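PDB 2FZ2: capsid protein, which self-assembles, as 180 copies, into the T=3 icosahedral capsid that encloses the single-stranded RNA genome of turnip yellow mosaic virus. Local coordinates for residues V39-T44 and P165-I170; F65-S70 and S181-D186; P85-T90 and T158-A163. One frame throughout, in Å; residues are numbered along the deposited sequence.

Contact 1 (V39-T44 and P165-I170); sequences VLFAGT and PASTCI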
ATOM      1  N   VAL D  39     -72.612  -7.996-111.157  1.00 16.88           N
ATOM      2  CA  VAL D  39     -73.938  -7.685-110.642  1.00 14.98           C
ATOM      3  C   VAL D  39     -74.829  -7.077-111.703  1.00 16.74           C
ATOM      4  O   VAL D  39     -76.004  -7.416-111.796  1.00 17.28           O
ATOM      5  CB  VAL D  39     -73.881  -6.681-109.494  1.00 10.29           C
ATOM      6  CG1 VAL D  39     -75.275  -6.445-108.972  1.00 13.23           C
ATOM      7  CG2 VAL D  39     -72.952  -7.182-108.386  1.00 18.90           C
ATOM      8  N   LEU D  40     -74.274  -6.171-112.501  1.00 17.47           N
ATOM      9  CA  LEU D  40     -75.072  -5.536-113.530  1.00 18.98           C
ATOM     10  C   LEU D  40     -74.326  -4.619-114.499  1.00 18.61           C
ATOM     11  O   LEU D  40     -73.458  -3.845-114.092  1.00 23.29           O
ATOM     12  CB  LEU D  40     -76.178  -4.752-112.851  1.00 15.37           C
ATOM     13  CG  LEU D  40     -77.159  -4.094-113.795  1.00 21.42           C
ATOM     14  CD1 LEU D  40     -77.511  -5.047-114.961  1.00 32.01           C
ATOM     15  CD2 LEU D  40     -78.370  -3.709-112.986  1.00 12.67           C
ATOM     16  N   PHE D  41     -74.684  -4.711-115.779  1.00 19.53           N
ATOM     17  CA  PHE D  41     -74.087  -3.883-116.822  1.00 22.11           C
ATOM     18  C   PHE D  41     -75.127  -2.831-117.158  1.00 27.03           C
ATOM     19  O   PHE D  41     -75.933  -2.991-118.083  1.00 28.62           O
ATOM     20  CB  PHE D  41     -73.798  -4.728-118.045  1.00 29.28           C
ATOM     21  CG  PHE D  41     -72.606  -5.621-117.890  1.00 32.60           C
ATOM     22  CD1 PHE D  41     -72.654  -6.722-117.051  1.00 35.68           C
ATOM     23  CD2 PHE D  41     -71.436  -5.369-118.598  1.00 34.44           C
ATOM     24  CE1 PHE D  41     -71.551  -7.565-116.916  1.00 34.50           C
ATOM     25  CE2 PHE D  41     -70.332  -6.202-118.469  1.00 33.88           C
ATOM     26  CZ  PHE D  41     -70.389  -7.304-117.626  1.00 36.30           C
ATOM     27  N   ALA D  42     -75.091  -1.737-116.413  1.00 27.96           N
ATOM     28  CA  ALA D  42     -76.099  -0.704-116.566  1.00 28.31           C
ATOM     29  C   ALA D  42     -75.794   0.494-117.410  1.00 24.52           C
ATOM     30  O   ALA D  42     -74.694   0.650-117.942  1.00 17.75           O
ATOM     31  CB  ALA D  42     -76.530  -0.229-115.191  1.00 30.92           C
ATOM     32  N   GLY D  43     -76.821   1.334-117.510  1.00 21.29           N
ATOM     33  CA  GLY D  43     -76.712   2.583-118.229  1.00 23.51           C
ATOM     34  C   GLY D  43     -77.545   2.713-119.477  1.00 23.03           C
ATOM     35  O   GLY D  43     -77.833   3.825-119.928  1.00 25.18           O
ATOM     36  N   THR D  44     -77.946   1.578-120.023  1.00 22.37           N
ATOM     37  CA  THR D  44     -78.706   1.554-121.254  1.00 17.95           C
ATOM     38  C   THR D  44     -80.192   1.812-121.104  1.00 17.37           C
ATOM     39  O   THR D  44     -80.821   2.385-121.992  1.00 23.98           O
ATOM     40  CB  THR D  44     -78.492   0.223-121.943  1.00 22.62           C
ATOM     41  OG1 THR D  44     -77.674  -0.616-121.109  1.00 30.17           O
ATOM     42  CG2 THR D  44     -77.803   0.442-123.274  1.00 29.38           C
ATOM     43  N   PRO D 165     -75.345   3.751-126.397  1.00 20.35           N
ATOM     44  CA  PRO D 165     -75.339   2.550-127.224  1.00 22.20           C
ATOM     45  C   PRO D 165     -74.908   1.348-126.430  1.00 23.36           C
ATOM     46  O   PRO D 165     -75.040   0.218-126.890  1.00 33.85           O
ATOM     47  CB  PRO D 165     -74.340   2.871-128.334  1.00 30.97           C
ATOM     48  CG  PRO D 165     -73.847   4.303-128.054  1.00 36.12           C
ATOM     49  CD  PRO D 165     -74.143   4.566-126.620  1.00 25.55           C
ATOM     50  N   ALA D 166     -74.387   1.588-125.234  1.00 22.01           N
ATOM     51  CA  ALA D 166     -73.939   0.487-124.400  1.00 23.86           C
ATOM     52  C   ALA D 166     -73.789   0.893-122.951  1.00 22.39           C
ATOM     53  O   ALA D 166     -73.683   2.077-122.631  1.00 23.56           O
ATOM     54  CB  ALA D 166     -72.615  -0.070-124.924  1.00 31.07           C
ATOM     55  N   SER D 167     -73.777  -0.119-122.088  1.00 24.62           N
ATOM     56  CA  SER D 167     -73.646   0.041-120.643  1.00 22.42           C
ATOM     57  C   SER D 167     -72.610   1.130-120.301  1.00 16.74           C
ATOM     58  O   SER D 167     -71.485   1.099-120.806  1.00 11.84           O
ATOM     59  CB  SER D 167     -73.278  -1.324-120.051  1.00 24.69           C
ATOM     60  OG  SER D 167     -73.400  -2.345-121.058  1.00 38.43           O
ATOM     61  N   THR D 168     -73.014   2.105-119.480  1.00 11.09           N
ATOM     62  CA  THR D 168     -72.138   3.210-119.090  1.00 12.93           C
ATOM     63  C   THR D 168     -71.312   2.823-117.906  1.00 13.23           C
ATOM     64  O   THR D 168     -70.355   3.507-117.552  1.00 20.65           O
ATOM     65  CB  THR D 168     -72.880   4.452-118.626  1.00  5.20           C
ATOM     66  OG1 THR D 168     -73.713   4.100-117.518  1.00 14.42           O
ATOM     67  CG2 THR D 168     -73.675   5.076-119.760  1.00  6.14           C
ATOM     68  N   CYS D 169     -71.700   1.749-117.252  1.00 17.48           N
ATOM     69  CA  CYS D 169     -70.926   1.325-116.112  1.00 19.63           C
ATOM     70  C   CYS D 169     -71.263  -0.079-115.665  1.00 18.51           C
ATOM     71  O   CYS D 169     -72.376  -0.587-115.879  1.00 20.00           O
ATOM     72  CB  CYS D 169     -71.116   2.301-114.959  1.00 17.01           C
ATOM     73  SG  CYS D 169     -72.756   2.237-114.264  1.00 20.35           S
ATOM     74  N   ILE D 170     -70.267  -0.692-115.041  1.00  9.73           N
ATOM     75  CA  ILE D 170     -70.363  -2.043-114.545  1.00  9.62           C
ATOM     76  C   ILE D 170     -70.384  -2.083-113.051  1.00 11.20           C
ATOM     77  O   ILE D 170     -69.608  -1.393-112.382  1.00 14.88           O
ATOM     78  CB  ILE D 170     -69.180  -2.849-114.951  1.00  9.40           C
ATOM     79  CG1 ILE D 170     -68.684  -2.359-116.309  1.00  8.30           C
ATOM     80  CG2 ILE D 170     -69.535  -4.312-114.889  1.00 13.88           C
ATOM     81  CD1 ILE D 170     -68.921  -3.316-117.419  1.00  5.20           C
TER

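Contact 2 (F65-S70 and S181-D186); sequences FYRHAS and SPLITD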
ATOM      1  N   PHE D  65     -69.187 -27.918-100.503  1.00 17.75           N
ATOM      2  CA  PHE D  65     -68.166 -28.675 -99.743  1.00 18.79           C
ATOM      3  C   PHE D  65     -67.823 -28.231 -98.325  1.00 19.11           C
ATOM      4  O   PHE D  65     -67.046 -28.904 -97.653  1.00 21.00           O
ATOM      5  CB  PHE D  65     -66.841 -28.797-100.518  1.00 15.68           C
ATOM      6  CG  PHE D  65     -66.954 -29.578-101.804  1.00 21.51           C
ATOM      7  CD1 PHE D  65     -66.716 -28.967-103.030  1.00 30.56           C
ATOM      8  CD2 PHE D  65     -67.362 -30.904-101.798  1.00 20.83           C
ATOM      9  CE1 PHE D  65     -66.893 -29.671-104.233  1.00 26.58           C
ATOM     10  CE2 PHE D  65     -67.541 -31.607-102.993  1.00 20.13           C
ATOM     11  CZ  PHE D  65     -67.308 -30.987-104.211  1.00 20.79           C
ATOM     12  N   TYR D  66     -68.366 -27.107 -97.867  1.00 21.34           N
ATOM     13  CA  TYR D  66     -68.119 -26.674 -96.491  1.00 22.83           C
ATOM     14  C   TYR D  66     -69.465 -26.480 -95.799  1.00 21.86           C
ATOM     15  O   TYR D  66     -70.464 -26.153 -96.441  1.00 17.65           O
ATOM     16  CB  TYR D  66     -67.304 -25.383 -96.455  1.00 25.80           C
ATOM     17  CG  TYR D  66     -65.990 -25.530 -97.156  1.00 28.88           C
ATOM     18  CD1 TYR D  66     -65.916 -25.408 -98.537  1.00 36.91           C
ATOM     19  CD2 TYR D  66     -64.832 -25.855 -96.454  1.00 26.89           C
ATOM     20  CE1 TYR D  66     -64.725 -25.613 -99.214  1.00 45.54           C
ATOM     21  CE2 TYR D  66     -63.626 -26.064 -97.116  1.00 30.80           C
ATOM     22  CZ  TYR D  66     -63.582 -25.947 -98.502  1.00 44.62           C
ATOM     23  OH  TYR D  66     -62.420 -26.190 -99.206  1.00 51.31           O
ATOM     24  N   ARG D  67     -69.500 -26.698 -94.491  1.00 23.25           N
ATOM     25  CA  ARG D  67     -70.749 -26.562 -93.772  1.00 22.96           C
ATOM     26  C   ARG D  67     -70.986 -25.143 -93.278  1.00 22.58           C
ATOM     27  O   ARG D  67     -72.144 -24.716 -93.185  1.00 24.21           O
ATOM     28  CB  ARG D  67     -70.803 -27.557 -92.608  1.00 27.90           C
ATOM     29  CG  ARG D  67     -70.364 -28.971 -92.971  1.00 23.30           C
ATOM     30  CD  ARG D  67     -71.343 -30.010 -92.449  1.00 25.70           C
ATOM     31  NE  ARG D  67     -70.952 -30.581 -91.156  1.00 29.04           N
ATOM     32  CZ  ARG D  67     -71.654 -30.432 -90.033  1.00 29.23           C
ATOM     33  NH1 ARG D  67     -72.778 -29.725 -90.061  1.00 28.53           N
ATOM     34  NH2 ARG D  67     -71.242 -30.986 -88.888  1.00 25.21           N
ATOM     35  N   HIS D  68     -69.910 -24.421 -92.960  1.00 15.98           N
ATOM     36  CA  HIS D  68     -70.044 -23.041 -92.500  1.00 21.43           C
ATOM     37  C   HIS D  68     -69.131 -22.116 -93.250  1.00 22.23           C
ATOM     38  O   HIS D  68     -68.034 -22.509 -93.652  1.00 21.74           O
ATOM     39  CB  HIS D  68     -69.724 -22.891 -91.022  1.00 20.02           C
ATOM     40  CG  HIS D  68     -70.285 -23.977 -90.175  1.00 21.65           C
ATOM     41  ND1 HIS D  68     -71.493 -23.859 -89.524  1.00 25.74           N
ATOM     42  CD2 HIS D  68     -69.812 -25.208 -89.880  1.00 19.31           C
ATOM     43  CE1 HIS D  68     -71.741 -24.974 -88.863  1.00 26.73           C
ATOM     44  NE2 HIS D  68     -70.736 -25.808 -89.062  1.00 28.29           N
ATOM     45  N   ALA D  69     -69.593 -20.875 -93.401  1.00 26.35           N
ATOM     46  CA  ALA D  69     -68.855 -19.836 -94.100  1.00 21.60           C
ATOM     47  C   ALA D  69     -69.483 -18.468 -93.869  1.00 24.31           C
ATOM     48  O   ALA D  69     -70.627 -18.233 -94.260  1.00 17.86           O
ATOM     49  CB  ALA D  69     -68.831 -20.132 -95.571  1.00 13.39           C
ATOM     50  N   SER D  70     -68.713 -17.585 -93.234  1.00 27.17           N
ATOM     51  CA  SER D  70     -69.109 -16.212 -92.932  1.00 24.72           C
ATOM     52  C   SER D  70     -68.423 -15.308 -93.943  1.00 23.53           C
ATOM     53  O   SER D  70     -67.561 -15.753 -94.681  1.00 25.73           O
ATOM     54  CB  SER D  70     -68.636 -15.816 -91.531  1.00 34.46           C
ATOM     55  OG  SER D  70     -69.654 -15.967 -90.551  1.00 49.94           O
ATOM     56  N   SER D 181     -65.203 -26.793 -91.734  1.00 20.89           N
ATOM     57  CA  SER D 181     -66.060 -27.969 -91.614  1.00 16.97           C
ATOM     58  C   SER D 181     -66.509 -28.484 -92.972  1.00 14.24           C
ATOM     59  O   SER D 181     -67.429 -27.948 -93.583  1.00 19.94           O
ATOM     60  CB  SER D 181     -67.282 -27.647 -90.753  1.00 19.21           C
ATOM     61  OG  SER D 181     -66.905 -27.047 -89.521  1.00 25.75           O
ATOM     62  N   PRO D 182     -65.857 -29.541 -93.458  1.00  9.14           N
ATOM     63  CA  PRO D 182     -66.170 -30.148 -94.748  1.00  6.15           C
ATOM     64  C   PRO D 182     -67.544 -30.786 -94.767  1.00  9.94           C
ATOM     65  O   PRO D 182     -68.003 -31.349 -93.777  1.00 13.30           O
ATOM     66  CB  PRO D 182     -65.065 -31.188 -94.943  1.00  5.20           C
ATOM     67  CG  PRO D 182     -64.042 -30.888 -93.925  1.00  5.20           C
ATOM     68  CD  PRO D 182     -64.759 -30.243 -92.791  1.00 11.07           C
ATOM     69  N   LEU D 183     -68.204 -30.696 -95.907  1.00 10.46           N
ATOM     70  CA  LEU D 183     -69.517 -31.282 -96.033  1.00 13.54           C
ATOM     71  C   LEU D 183     -69.318 -32.609 -96.718  1.00 15.39           C
ATOM     72  O   LEU D 183     -69.119 -32.673 -97.923  1.00 20.02           O
ATOM     73  CB  LEU D 183     -70.413 -30.384 -96.878  1.00 21.26           C
ATOM     74  CG  LEU D 183     -71.913 -30.657 -96.876  1.00 22.02           C
ATOM     75  CD1 LEU D 183     -72.371 -30.846 -98.308  1.00 20.66           C
ATOM     76  CD2 LEU D 183     -72.237 -31.889 -96.025  1.00 39.10           C
ATOM     77  N   ILE D 184     -69.384 -33.674 -95.939  1.00 14.68           N
ATOM     78  CA  ILE D 184     -69.176 -35.022 -96.455  1.00 14.89           C
ATOM     79  C   ILE D 184     -70.189 -35.469 -97.521  1.00 14.44           C
ATOM     80  O   ILE D 184     -71.228 -36.022 -97.198  1.00  7.36           O
ATOM     81  CB  ILE D 184     -69.172 -36.020 -95.283  1.00 17.39           C
ATOM     82  CG1 ILE D 184     -68.695 -35.315 -93.998  1.00 30.20           C
ATOM     83  CG2 ILE D 184     -68.268 -37.168 -95.594  1.00  8.07           C
ATOM     84  CD1 ILE D 184     -69.808 -34.487 -93.201  1.00 29.35           C
ATOM     85  N   THR D 185     -69.872 -35.234 -98.793  1.00 14.53           N
ATOM     86  CA  THR D 185     -70.755 -35.612 -99.896  1.00 16.69           C
ATOM     87  C   THR D 185     -69.977 -36.385-100.966  1.00 14.48           C
ATOM     88  O   THR D 185     -68.857 -36.865-100.714  1.00 22.74           O
ATOM     89  CB  THR D 185     -71.402 -34.347-100.530  1.00 22.70           C
ATOM     90  OG1 THR D 185     -72.134 -34.694-101.715  1.00 31.09           O
ATOM     91  CG2 THR D 185     -70.339 -33.348-100.896  1.00 18.87           C
ATOM     92  N   ASP D 186     -70.585 -36.526-102.144  1.00 14.58           N
ATOM     93  CA  ASP D 186     -69.958 -37.211-103.261  1.00 14.12           C
ATOM     94  C   ASP D 186     -68.997 -36.227-103.903  1.00 18.27           C
ATOM     95  O   ASP D 186     -69.397 -35.239-104.515  1.00 19.40           O
ATOM     96  CB  ASP D 186     -70.996 -37.668-104.292  1.00 18.65           C
ATOM     97  CG  ASP D 186     -70.357 -38.141-105.602  1.00 26.27           C
ATOM     98  OD1 ASP D 186     -69.117 -38.072-105.733  1.00 37.36           O
ATOM     99  OD2 ASP D 186     -71.088 -38.584-106.514  1.00 26.61           O
TER

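Contact 3 (P85-T90 and T158-A163); sequences PAFPTT and TAQPTA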
ATOM      1  N   PRO D  85     -68.879   9.230-119.748  1.00 15.40           N
ATOM      2  CA  PRO D  85     -68.739  10.679-119.886  1.00 16.27           C
ATOM      3  C   PRO D  85     -69.802  11.290-120.782  1.00 21.03           C
ATOM      4  O   PRO D  85     -70.458  12.274-120.432  1.00 23.49           O
ATOM      5  CB  PRO D  85     -67.336  10.848-120.451  1.00 17.94           C
ATOM      6  CG  PRO D  85     -66.717   9.465-120.415  1.00 13.92           C
ATOM      7  CD  PRO D  85     -67.822   8.506-120.459  1.00 12.41           C
ATOM      8  N   ALA D  86     -69.979  10.690-121.944  1.00 23.27           N
ATOM      9  CA  ALA D  86     -70.959  11.181-122.891  1.00 23.22           C
ATOM     10  C   ALA D  86     -72.400  10.990-122.409  1.00 20.22           C
ATOM     11  O   ALA D  86     -73.313  11.684-122.863  1.00 20.78           O
ATOM     12  CB  ALA D  86     -70.754  10.467-124.205  1.00 34.54           C
ATOM     13  N   PHE D  87     -72.589  10.056-121.479  1.00 20.44           N
ATOM     14  CA  PHE D  87     -73.914   9.724-120.959  1.00 16.27           C
ATOM     15  C   PHE D  87     -74.014   9.566-119.440  1.00 15.76           C
ATOM     16  O   PHE D  87     -74.039   8.443-118.936  1.00 19.44           O
ATOM     17  CB  PHE D  87     -74.382   8.417-121.583  1.00 14.10           C
ATOM     18  CG  PHE D  87     -74.650   8.506-123.047  1.00 19.36           C
ATOM     19  CD1 PHE D  87     -73.751   7.982-123.960  1.00 23.40           C
ATOM     20  CD2 PHE D  87     -75.825   9.079-123.518  1.00 35.29           C
ATOM     21  CE1 PHE D  87     -74.015   8.022-125.325  1.00 30.10           C
ATOM     22  CE2 PHE D  87     -76.104   9.128-124.883  1.00 39.97           C
ATOM     23  CZ  PHE D  87     -75.194   8.594-125.791  1.00 35.73           C
ATOM     24  N   PRO D  88     -74.083  10.682-118.694  1.00 16.58           N
ATOM     25  CA  PRO D  88     -74.187  10.658-117.227  1.00  9.37           C
ATOM     26  C   PRO D  88     -75.328   9.782-116.769  1.00  7.77           C
ATOM     27  O   PRO D  88     -76.441   9.903-117.263  1.00 11.78           O
ATOM     28  CB  PRO D  88     -74.426  12.115-116.853  1.00 12.65           C
ATOM     29  CG  PRO D  88     -73.816  12.881-117.968  1.00 15.88           C
ATOM     30  CD  PRO D  88     -74.031  12.059-119.214  1.00 20.42           C
ATOM     31  N   THR D  89     -75.056   8.914-115.807  1.00  9.75           N
ATOM     32  CA  THR D  89     -76.084   8.007-115.312  1.00 10.03           C
ATOM     33  C   THR D  89     -76.329   8.095-113.807  1.00 10.67           C
ATOM     34  O   THR D  89     -75.420   8.381-113.031  1.00 16.81           O
ATOM     35  CB  THR D  89     -75.717   6.568-115.665  1.00 10.84           C
ATOM     36  OG1 THR D  89     -75.375   6.494-117.055  1.00 14.54           O
ATOM     37  CG2 THR D  89     -76.872   5.658-115.379  1.00 13.82           C
ATOM     38  N   THR D  90     -77.563   7.848-113.389  1.00  8.60           N
ATOM     39  CA  THR D  90     -77.883   7.910-111.972  1.00  8.94           C
ATOM     40  C   THR D  90     -77.904   6.514-111.412  1.00 13.72           C
ATOM     41  O   THR D  90     -78.609   5.637-111.910  1.00 19.34           O
ATOM     42  CB  THR D  90     -79.259   8.535-111.707  1.00 14.03           C
ATOM     43  OG1 THR D  90     -79.216   9.941-111.970  1.00 19.99           O
ATOM     44  CG2 THR D  90     -79.657   8.319-110.272  1.00 16.87           C
ATOM     45  N   THR D 158     -81.029   4.850-113.370  1.00 16.01           N
ATOM     46  CA  THR D 158     -81.895   5.802-114.046  1.00 20.93           C
ATOM     47  C   THR D 158     -81.054   6.281-115.220  1.00 21.10           C
ATOM     48  O   THR D 158     -80.130   7.073-115.041  1.00 22.30           O
ATOM     49  CB  THR D 158     -82.268   6.975-113.105  1.00 25.75           C
ATOM     50  OG1 THR D 158     -82.466   6.485-111.766  1.00 31.23           O
ATOM     51  CG2 THR D 158     -83.543   7.641-113.575  1.00 23.81           C
ATOM     52  N   ALA D 159     -81.362   5.782-116.416  1.00 20.97           N
ATOM     53  CA  ALA D 159     -80.587   6.115-117.617  1.00 24.46           C
ATOM     54  C   ALA D 159     -81.023   7.351-118.375  1.00 27.81           C
ATOM     55  O   ALA D 159     -82.118   7.877-118.153  1.00 33.82           O
ATOM     56  CB  ALA D 159     -80.580   4.932-118.563  1.00 23.60           C
ATOM     57  N   GLN D 160     -80.158   7.808-119.281  1.00 28.55           N
ATOM     58  CA  GLN D 160     -80.464   8.982-120.087  1.00 31.05           C
ATOM     59  C   GLN D 160     -81.675   8.733-120.976  1.00 32.30           C
ATOM     60  O   GLN D 160     -81.868   7.635-121.488  1.00 35.83           O
ATOM     61  CB  GLN D 160     -79.278   9.352-120.970  1.00 32.38           C
ATOM     62  CG  GLN D 160     -79.080  10.843-121.125  1.00 36.02           C
ATOM     63  CD  GLN D 160     -78.397  11.424-119.915  1.00 40.16           C
ATOM     64  OE1 GLN D 160     -78.846  12.415-119.345  1.00 46.43           O
ATOM     65  NE2 GLN D 160     -77.303  10.802-119.505  1.00 46.81           N
ATOM     66  N   PRO D 161     -82.512   9.760-121.136  1.00 35.11           N
ATOM     67  CA  PRO D 161     -83.699   9.631-121.975  1.00 38.31           C
ATOM     68  C   PRO D 161     -83.190   9.124-123.316  1.00 38.86           C
ATOM     69  O   PRO D 161     -83.571   8.054-123.787  1.00 41.41           O
ATOM     70  CB  PRO D 161     -84.226  11.062-122.033  1.00 45.33           C
ATOM     71  CG  PRO D 161     -82.979  11.902-121.843  1.00 47.36           C
ATOM     72  CD  PRO D 161     -82.292  11.159-120.742  1.00 41.51           C
ATOM     73  N   THR D 162     -82.308   9.908-123.914  1.00 37.10           N
ATOM     74  CA  THR D 162     -81.677   9.553-125.168  1.00 32.82           C
ATOM     75  C   THR D 162     -80.495   8.724-124.686  1.00 27.51           C
ATOM     76  O   THR D 162     -79.411   9.242-124.412  1.00 28.84           O
ATOM     77  CB  THR D 162     -81.220  10.810-125.872  1.00 33.75           C
ATOM     78  OG1 THR D 162     -80.709  11.727-124.893  1.00 41.41           O
ATOM     79  CG2 THR D 162     -82.390  11.454-126.600  1.00 31.61           C
ATOM     80  N   ALA D 163     -80.735   7.425-124.568  1.00 23.88           N
ATOM     81  CA  ALA D 163     -79.761   6.474-124.048  1.00 20.55           C
ATOM     82  C   ALA D 163     -78.494   6.185-124.837  1.00 19.27           C
ATOM     83  O   ALA D 163     -78.423   6.405-126.042  1.00 22.92           O
ATOM     84  CB  ALA D 163     -80.468   5.158-123.744  1.00 30.66           C
TER

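Contact 1 (V39-T44 and P165-I170)
Phe41 and Ile170 run alongside each other on one face of an antiparallel sheet. The methyl CG2 of Ile170 sits over the middle of the Phe41 ring, 4.1 Å from its centroid and 9° off the ring normal, a CH-pi contact. The other branch of the isoleucine reaches further round, its CD1 lying 3.4 Å from Phe41 CE2. With CG swung beside its own backbone N (chi1 -75°), Phe41 presents this face to Ile170, while Ser167 OG stands at the ring edge. Ala42 and Cys169 turn their side chains to the other face, and their backbones join: Ala42 N to Cys169 O at 3.0 Å, and Cys169 N to Ala42 O at 3.3 Å. The same Ala42 O takes a weak bond from Thr168 N, so Thr168 and Cys169 both face one residue, a classic beta bulge. Next to it, Thr168 OG1 lies 3.4 Å from Gly43 CA; that hydroxyl hydrogen-bonds to Thr89 OG1. The chemistry thus divides: ring and methyls meet by dispersion on a face that is partly open to solvent, while at the bulged strand end two N-H groups, one weakly, converge on Ala42 O, and Ala42 N bonds to Cys169 O.

Contact 2 (F65-S70 and S181-D186)
Arg67 and Ser181 meet where both segments turn a corner, and this is the close-packed half of the contact. Arg67 N donates to Ser181 O at 2.6 Å. One step on, Leu183 N bonds to Phe65 O at 2.8 Å; Gln33 of a third subunit also donates to this oxygen. Between the two bonds Tyr66 and Pro182 form a non-hydrogen-bonded pair whose side chains diverge, and Tyr66 CA comes 3.2 Å from Ser181 O in a CA-H...O contact. Arg67 places its CG anti to the carbonyl carbon (chi1 -46°), where it passes 3.4 Å from Pro182 O. Bends at chi2 and chi3 then set the path of the rest of the chain; the Arg67 and Leu183 side chains cross at about a right angle, CD 4.1 Å from Leu183 CD2. The guanidinium goes on to a second subunit, making a salt bridge with Asp149 there. His68 turns the edge of its ring to Ser181, CD2 lying 3.6 Å from Ser181 CB. Its ND1 meets Asp143 of its own chain and its NE2 the backbone O of Val16 of the second subunit; two acceptors may favour a protonated imidazole.

The looser half lies toward the C-terminus, among partly exposed residues. Here Phe65 and Thr185 cross at about a right angle with one grazing approach, CE2 to Thr185 CG2 at 3.9 Å, and Asp186 O stands further off, near the ring plane. Leu62 of the third subunit packs on the same Phe65.

The arrangement marks the start of strand D (66-80) and the end of its neighbour, strand 169-182, in the BIDG sheet of a viral jelly roll, where the paired strands run out into a subunit interface.

Contact 3 (P85-T90 and T158-A163)
Thr90 and Thr158 form an antiparallel hydrogen-bonded pair. Of its two backbone bonds, Thr158 N reaches Thr90 O at 2.9 Å, and Thr90 N returns a bond to Thr158 O at 3.1 Å.

A side-chain-to-backbone bond comes next. Gln160 bends at chi2 (79°), which brings its amide back to the loop just before strand 89-97, and NE2 lies 2.6 Å from Pro88 O; the angle at the hydrogen is poor, so the bond is weak. The same NE2 rests 3.5 Å from Pro88 CD, against the proline ring.

These elements are the start of strand E (89-97) and the end of strand H (151-158), neighbours in the CHEF sheet of the viral jelly roll, with the loops that lead into and out of them. Leu82 of a neighbouring subunit packs on both Thr90 and Gln160, so this end of the sheet also meets another copy of the protein.

Among the van der Waals contacts, the two threonine side chains leave the sheet on the same face and flank each other, with Thr90 CB 3.7 Å from Thr158 CB and Thr90 CG2 beside Thr158 OG1. Phe87 approaches the turn centred on Thr162, an inverse gamma turn: its CE2 is 3.3 Å from Thr162 O, the oxygen lying oblique to the ring, and Pro164 and Pro165 also touch the phenylalanine.

Overall arrangement
Contact 2 has no exposed touching residue and five of its nine are buried, whereas contacts 1 and 3 mix buried residues with exposed ones. Contacts 1 and 2 share strand 169-182, joining it to strand 30-42 at one end and to strand 66-80 at the other, with centres 36 Å apart on opposite sides of the chain's centre. Contact 3 belongs to the second sheet but lies beside contact 1, centres 10 Å apart, and the two touch where Gly43 O packs on Ala159 CB, so they tie the sheets together at that end. Contact 1 adds a ring-methyl pairing to its backbone bonds, contact 3 threonines and a glutamine; contact 2 is held by backbone bonds, with Arg67 and His68 going on to a neighbour.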